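Local coordinates for uncharacterized sugar kinase PH1459 (Pyrococcus horikoshii, PDB 3EWM), which probably phosphorylates a sugar such as fructose at the expense of ATP, as expected of a pfkB-family carbohydrate kinase, at residues Ile7-Ile12 with Gly34-Val39; Pro99-Tyr104 with Asn162-Leu167. One frame throughout, in Å; residues are numbered along the deposited sequence.

Contact 1 (Ile7-Ile12 with Gly34-Val39)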
loop_
_atom_site.group_PDB
_atom_site.type_symbol
_atom_site.label_atom_id
_atom_site.label_comp_id
_atom_site.label_asym_id
_atom_site.label_seq_id
_atom_site.Cartn_x
_atom_site.Cartn_y
_atom_site.Cartn_z
ATOM N N ILE A 7 14.682 -6.017 -15.132
ATOM C CA ILE A 7 13.574 -5.124 -15.407
ATOM C C ILE A 7 12.311 -5.693 -14.827
ATOM O O ILE A 7 11.985 -6.856 -15.038
ATOM C CB ILE A 7 13.412 -4.763 -16.934
ATOM C CG1 ILE A 7 12.212 -3.825 -17.143
ATOM C CG2 ILE A 7 13.329 -6.017 -17.833
ATOM C CD1 ILE A 7 12.052 -3.328 -18.583
ATOM N N GLY A 8 11.599 -4.863 -14.082
ATOM C CA GLY A 8 10.308 -5.261 -13.546
ATOM C C GLY A 8 10.032 -4.567 -12.225
ATOM O O GLY A 8 10.498 -3.454 -11.990
ATOM N N GLU A 9 9.302 -5.266 -11.363
ATOM C CA GLU A 9 8.741 -4.702 -10.164
ATOM C C GLU A 9 9.823 -4.345 -9.142
ATOM O O GLU A 9 10.750 -5.122 -8.891
ATOM C CB GLU A 9 7.677 -5.639 -9.563
ATOM C CG GLU A 9 8.173 -6.928 -8.999
ATOM C CD GLU A 9 8.351 -8.036 -10.023
ATOM O OE1 GLU A 9 8.419 -7.751 -11.241
ATOM O OE2 GLU A 9 8.474 -9.203 -9.579
ATOM N N LEU A 10 9.678 -3.152 -8.587
ATOM C CA LEU A 10 10.494 -2.689 -7.478
ATOM C C LEU A 10 9.508 -2.087 -6.524
ATOM O O LEU A 10 8.723 -1.183 -6.887
ATOM C CB LEU A 10 11.543 -1.661 -7.932
ATOM C CG LEU A 10 12.299 -0.870 -6.851
ATOM C CD1 LEU A 10 13.120 -1.776 -5.935
ATOM C CD2 LEU A 10 13.182 0.235 -7.478
ATOM N N LEU A 11 9.500 -2.618 -5.306
ATOM C CA LEU A 11 8.424 -2.280 -4.379
ATOM C C LEU A 11 8.862 -2.354 -2.933
ATOM O O LEU A 11 9.928 -2.897 -2.627
ATOM C CB LEU A 11 7.217 -3.221 -4.606
ATOM C CG LEU A 11 7.481 -4.739 -4.695
ATOM C CD1 LEU A 11 7.771 -5.322 -3.338
ATOM C CD2 LEU A 11 6.292 -5.452 -5.339
ATOM N N ILE A 12 8.012 -1.821 -2.051
ATOM C CA ILE A 12 8.137 -2.009 -0.609
ATOM C C ILE A 12 7.481 -3.328 -0.203
ATOM O O ILE A 12 6.296 -3.565 -0.459
ATOM C CB ILE A 12 7.461 -0.846 0.208
ATOM C CG1 ILE A 12 8.020 0.526 -0.195
ATOM C CG2 ILE A 12 7.581 -1.109 1.706
ATOM C CD1 ILE A 12 9.459 0.790 0.324
ATOM N N GLY A 34 10.749 -7.064 -4.562
ATOM C CA GLY A 34 10.470 -7.234 -5.973
ATOM C C GLY A 34 11.564 -8.137 -6.474
ATOM O O GLY A 34 12.742 -7.807 -6.346
ATOM N N ALA A 35 11.186 -9.288 -7.019
ATOM C CA ALA A 35 12.148 -10.269 -7.501
ATOM C C ALA A 35 13.299 -9.689 -8.362
ATOM O O ALA A 35 14.457 -9.934 -8.064
ATOM C CB ALA A 35 11.416 -11.465 -8.216
ATOM N N PRO A 36 12.988 -8.856 -9.386
ATOM C CA PRO A 36 14.088 -8.371 -10.234
ATOM C C PRO A 36 15.049 -7.466 -9.462
ATOM O O PRO A 36 16.241 -7.489 -9.722
ATOM C CB PRO A 36 13.372 -7.585 -11.340
ATOM C CG PRO A 36 11.909 -8.019 -11.236
ATOM C CD PRO A 36 11.695 -8.285 -9.801
ATOM N N ALA A 37 14.525 -6.700 -8.505
ATOM C CA ALA A 37 15.374 -5.904 -7.622
ATOM C C ALA A 37 16.237 -6.835 -6.781
ATOM O O ALA A 37 17.425 -6.581 -6.584
ATOM C CB ALA A 37 14.536 -5.041 -6.737
ATOM N N ASN A 38 15.631 -7.907 -6.269
ATOM C CA ASN A 38 16.373 -8.821 -5.409
ATOM C C ASN A 38 17.477 -9.502 -6.190
ATOM O O ASN A 38 18.570 -9.705 -5.679
ATOM C CB ASN A 38 15.463 -9.882 -4.777
ATOM C CG ASN A 38 14.252 -9.287 -4.063
ATOM O OD1 ASN A 38 14.246 -8.127 -3.671
ATOM N ND2 ASN A 38 13.202 -10.098 -3.910
ATOM N N VAL A 39 17.170 -9.882 -7.426
ATOM C CA VAL A 39 18.159 -10.499 -8.297
ATOM C C VAL A 39 19.260 -9.478 -8.627
ATOM O O VAL A 39 20.444 -9.801 -8.614
ATOM C CB VAL A 39 17.535 -11.022 -9.604
ATOM C CG1 VAL A 39 18.643 -11.531 -10.552
ATOM C CG2 VAL A 39 16.551 -12.143 -9.321
HETATM O O HOH W 1 8.349 -9.755 -7.042
#
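Glu-9 lays its carboxylate across the ring of Pro-36, in the connection by which a ribokinase-fold chain leaves its large central sheet for the small sheet of the lid. The two side chains cross at about a right angle, and both the carboxyl carbon CD and OE2 of Glu-9 stand 3.4 Å from CD of Pro-36. The bend at chi2 (-84°) turns the carboxylate over the proline ring. Its grip on helix 35-45 is indirect: water 1 donates to Glu-9 OE2 at 2.6 Å and accepts from the backbone N of Ala-35 at 2.9 Å, so a single water occupies one of the N-H groups at the amino end, a place where a helix probably favours a negative group.

Apolar packing continues along the connection. Leu-10, its CG anti to the backbone N (chi1 168°), sends CD1 to within 3.6 Å of CB of Ala-37, and the same side chain also reaches Leu-65 and Leu-69 of helix 60-71. Leu-11 approaches Gly-34, the N-cap residue, with CD1.

Two glycines make the close approach possible. A beta carbon on Gly-8 would run into CG of Pro-36, while one on Gly-34 would strike the carbonyl of Glu-9; the backbone angles of both residues independently disfavour a side chain. Further out, Gly-8 O is bonded to Ser-54 OG, and Leu-11 pairs through its backbone with Gly-33, which ties the connection to its neighbours on both sheets. The carbonyl O of Glu-9, facing CA of Gly-34 at 3.6 Å, is buried with no polar partner in the model.

Contact 2 (Pro99-Tyr104 with Asn162-Leu167)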
loop_
_atom_site.group_PDB
_atom_site.type_symbol
_atom_site.label_atom_id
_atom_site.label_comp_id
_atom_site.label_asym_id
_atom_site.label_seq_id
_atom_site.Cartn_x
_atom_site.Cartn_y
_atom_site.Cartn_z
ATOM N N PRO A 99 1.585 -19.118 3.122
ATOM C CA PRO A 99 2.042 -17.733 3.029
ATOM C C PRO A 99 1.171 -16.908 2.092
ATOM O O PRO A 99 0.721 -17.404 1.044
ATOM C CB PRO A 99 3.462 -17.861 2.460
ATOM C CG PRO A 99 3.512 -19.201 1.825
ATOM C CD PRO A 99 2.629 -20.060 2.676
ATOM N N SER A 100 0.949 -15.651 2.456
ATOM C CA SER A 100 0.018 -14.827 1.713
ATOM C C SER A 100 0.586 -13.447 1.472
ATOM O O SER A 100 1.571 -13.031 2.104
ATOM C CB SER A 100 -1.311 -14.718 2.460
ATOM O OG SER A 100 -1.123 -14.065 3.701
ATOM N N PHE A 101 -0.036 -12.740 0.544
ATOM C CA PHE A 101 0.364 -11.377 0.292
ATOM C C PHE A 101 -0.829 -10.563 -0.195
ATOM O O PHE A 101 -1.832 -11.105 -0.669
ATOM C CB PHE A 101 1.540 -11.326 -0.689
ATOM C CG PHE A 101 1.218 -11.874 -2.019
ATOM C CD1 PHE A 101 0.787 -11.027 -3.034
ATOM C CD2 PHE A 101 1.322 -13.240 -2.266
ATOM C CE1 PHE A 101 0.466 -11.525 -4.281
ATOM C CE2 PHE A 101 0.988 -13.752 -3.504
ATOM C CZ PHE A 101 0.565 -12.891 -4.517
ATOM N N LEU A 102 -0.718 -9.257 -0.034
ATOM C CA LEU A 102 -1.700 -8.342 -0.571
ATOM C C LEU A 102 -0.894 -7.323 -1.308
ATOM O O LEU A 102 -0.240 -6.475 -0.701
ATOM C CB LEU A 102 -2.528 -7.689 0.522
ATOM C CG LEU A 102 -3.490 -6.568 0.118
ATOM C CD1 LEU A 102 -4.522 -7.009 -0.956
ATOM C CD2 LEU A 102 -4.172 -6.067 1.374
ATOM N N LEU A 103 -0.911 -7.467 -2.627
ATOM C CA LEU A 103 -0.128 -6.623 -3.528
ATOM C C LEU A 103 -1.048 -5.555 -4.086
ATOM O O LEU A 103 -2.126 -5.865 -4.594
ATOM C CB LEU A 103 0.473 -7.467 -4.653
ATOM C CG LEU A 103 1.315 -6.747 -5.708
ATOM C CD1 LEU A 103 2.428 -7.667 -6.162
ATOM C CD2 LEU A 103 0.437 -6.284 -6.899
ATOM N N TYR A 104 -0.610 -4.306 -3.971
ATOM C CA TYR A 104 -1.336 -3.160 -4.488
ATOM C C TYR A 104 -0.922 -2.957 -5.937
ATOM O O TYR A 104 0.260 -2.798 -6.231
ATOM C CB TYR A 104 -1.072 -1.930 -3.608
ATOM C CG TYR A 104 -1.988 -1.948 -2.418
ATOM C CD1 TYR A 104 -1.913 -2.980 -1.474
ATOM C CD2 TYR A 104 -2.987 -0.990 -2.269
ATOM C CE1 TYR A 104 -2.790 -3.046 -0.424
ATOM C CE2 TYR A 104 -3.858 -1.039 -1.196
ATOM C CZ TYR A 104 -3.768 -2.073 -0.286
ATOM O OH TYR A 104 -4.647 -2.143 0.785
ATOM N N ASN A 162 7.995 -17.129 -11.840
ATOM C CA ASN A 162 7.493 -16.497 -10.616
ATOM C C ASN A 162 5.976 -16.296 -10.681
ATOM O O ASN A 162 5.476 -15.162 -10.644
ATOM C CB ASN A 162 8.191 -15.152 -10.392
ATOM C CG ASN A 162 7.873 -14.550 -9.038
ATOM O OD1 ASN A 162 7.386 -15.235 -8.141
ATOM N ND2 ASN A 162 8.121 -13.260 -8.891
ATOM N N LEU A 163 5.243 -17.395 -10.782
ATOM C CA LEU A 163 3.835 -17.271 -11.090
ATOM C C LEU A 163 3.017 -16.930 -9.851
ATOM O O LEU A 163 3.098 -17.623 -8.839
ATOM C CB LEU A 163 3.307 -18.526 -11.792
ATOM C CG LEU A 163 1.935 -18.322 -12.448
ATOM C CD1 LEU A 163 1.831 -16.968 -13.192
ATOM C CD2 LEU A 163 1.628 -19.470 -13.389
ATOM N N ARG A 164 2.240 -15.848 -9.963
ATOM C CA ARG A 164 1.389 -15.362 -8.899
ATOM C C ARG A 164 -0.031 -15.290 -9.443
ATOM O O ARG A 164 -0.467 -14.252 -9.944
ATOM C CB ARG A 164 1.871 -13.980 -8.420
ATOM C CG ARG A 164 3.278 -13.981 -7.819
ATOM C CD ARG A 164 3.350 -14.886 -6.585
ATOM N NE ARG A 164 4.659 -14.859 -5.927
ATOM C CZ ARG A 164 5.626 -15.759 -6.111
ATOM N NH1 ARG A 164 5.475 -16.776 -6.970
ATOM N NH2 ARG A 164 6.768 -15.628 -5.444
ATOM N N LEU A 165 -0.739 -16.412 -9.335
ATOM C CA LEU A 165 -2.100 -16.558 -9.878
ATOM C C LEU A 165 -3.054 -15.448 -9.467
ATOM O O LEU A 165 -3.892 -15.023 -10.259
ATOM C CB LEU A 165 -2.694 -17.930 -9.509
ATOM C CG LEU A 165 -2.107 -19.167 -10.189
ATOM C CD1 LEU A 165 -3.025 -20.381 -9.967
ATOM C CD2 LEU A 165 -1.897 -18.934 -11.679
ATOM N N ASP A 166 -2.905 -14.963 -8.234
ATOM C CA ASP A 166 -3.767 -13.910 -7.715
ATOM C C ASP A 166 -3.642 -12.619 -8.509
ATOM O O ASP A 166 -4.565 -11.805 -8.516
ATOM C CB ASP A 166 -3.485 -13.650 -6.228
ATOM C CG ASP A 166 -3.937 -14.800 -5.338
ATOM O OD1 ASP A 166 -4.686 -15.690 -5.824
ATOM O OD2 ASP A 166 -3.532 -14.814 -4.151
ATOM N N LEU A 167 -2.518 -12.444 -9.193
ATOM C CA LEU A 167 -2.303 -11.237 -9.984
ATOM C C LEU A 167 -2.969 -11.305 -11.345
ATOM O O LEU A 167 -2.983 -10.322 -12.081
ATOM C CB LEU A 167 -0.812 -10.936 -10.147
ATOM C CG LEU A 167 -0.026 -10.654 -8.863
ATOM C CD1 LEU A 167 1.363 -10.139 -9.238
ATOM C CD2 LEU A 167 -0.743 -9.655 -7.987
HETATM O O HOH W 2 -2.835 -12.011 -3.151
#
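Phe-101 and Arg-164 meet obliquely where the lid's edge strand faces the loop that follows strand 156-160. Within this chain, strand 100-103 is outermost in the four-stranded sheet, and Phe-101 leans from it toward the loop. The arginine touches with its aliphatic part: a bend at chi2 (-61°) sets CD against the ring, 4.0 Å from CZ of Phe-101 and equally far from CE2, while the guanidinium is turned 50° from the ring plane and does not stack. NH1 of Arg-164 instead folds back to Leu-163 O, a nearly straight bond (162°) that arrives from above the carbonyl plane. With an alanine here, the ring would probably lose the CD that packs against CZ and CE2, and Leu-163 O would lose this donor.

Leu-167 takes a different position, with its CD2 at the ring edge, near the plane. The same methyl packs 3.7 Å from CD2 of Leu-103, and these two leucines cross at about a right angle; Val-133 backs Leu-167 from another loop. Over one ring face, offset toward the rim, sits water 2, which donates to Phe-101 O at 2.8 Å and to Asp-166 OD2 at 3.1 Å. Between 99-104 and 162-167, then, methyl, methylene and ring carbons make the direct contact, and the polar link runs through a water, with no direct hydrogen bond.

Along the chain the two come in succession, both segments of contact 1 preceding those of contact 2, and their centres are 14 Å apart. Both reach the same four-stranded lid sheet: 7-12 leads from strand 3-7 of the nine-stranded sheet into strand 11-16, whereas 99-104 supplies strand 100-103 at the other end of the strand order from 27-33. They meet lightly, with Ala-35 CB packing 3.8 Å from Asn-162 ND2. Lys-190, an ATP-binding residue, has its side chain about 7 Å from that of Ala-35 and about 8 Å from that of Arg-164. Together the contacts join the lid to the main domain, probably beside the cleft where sugar and ATP meet.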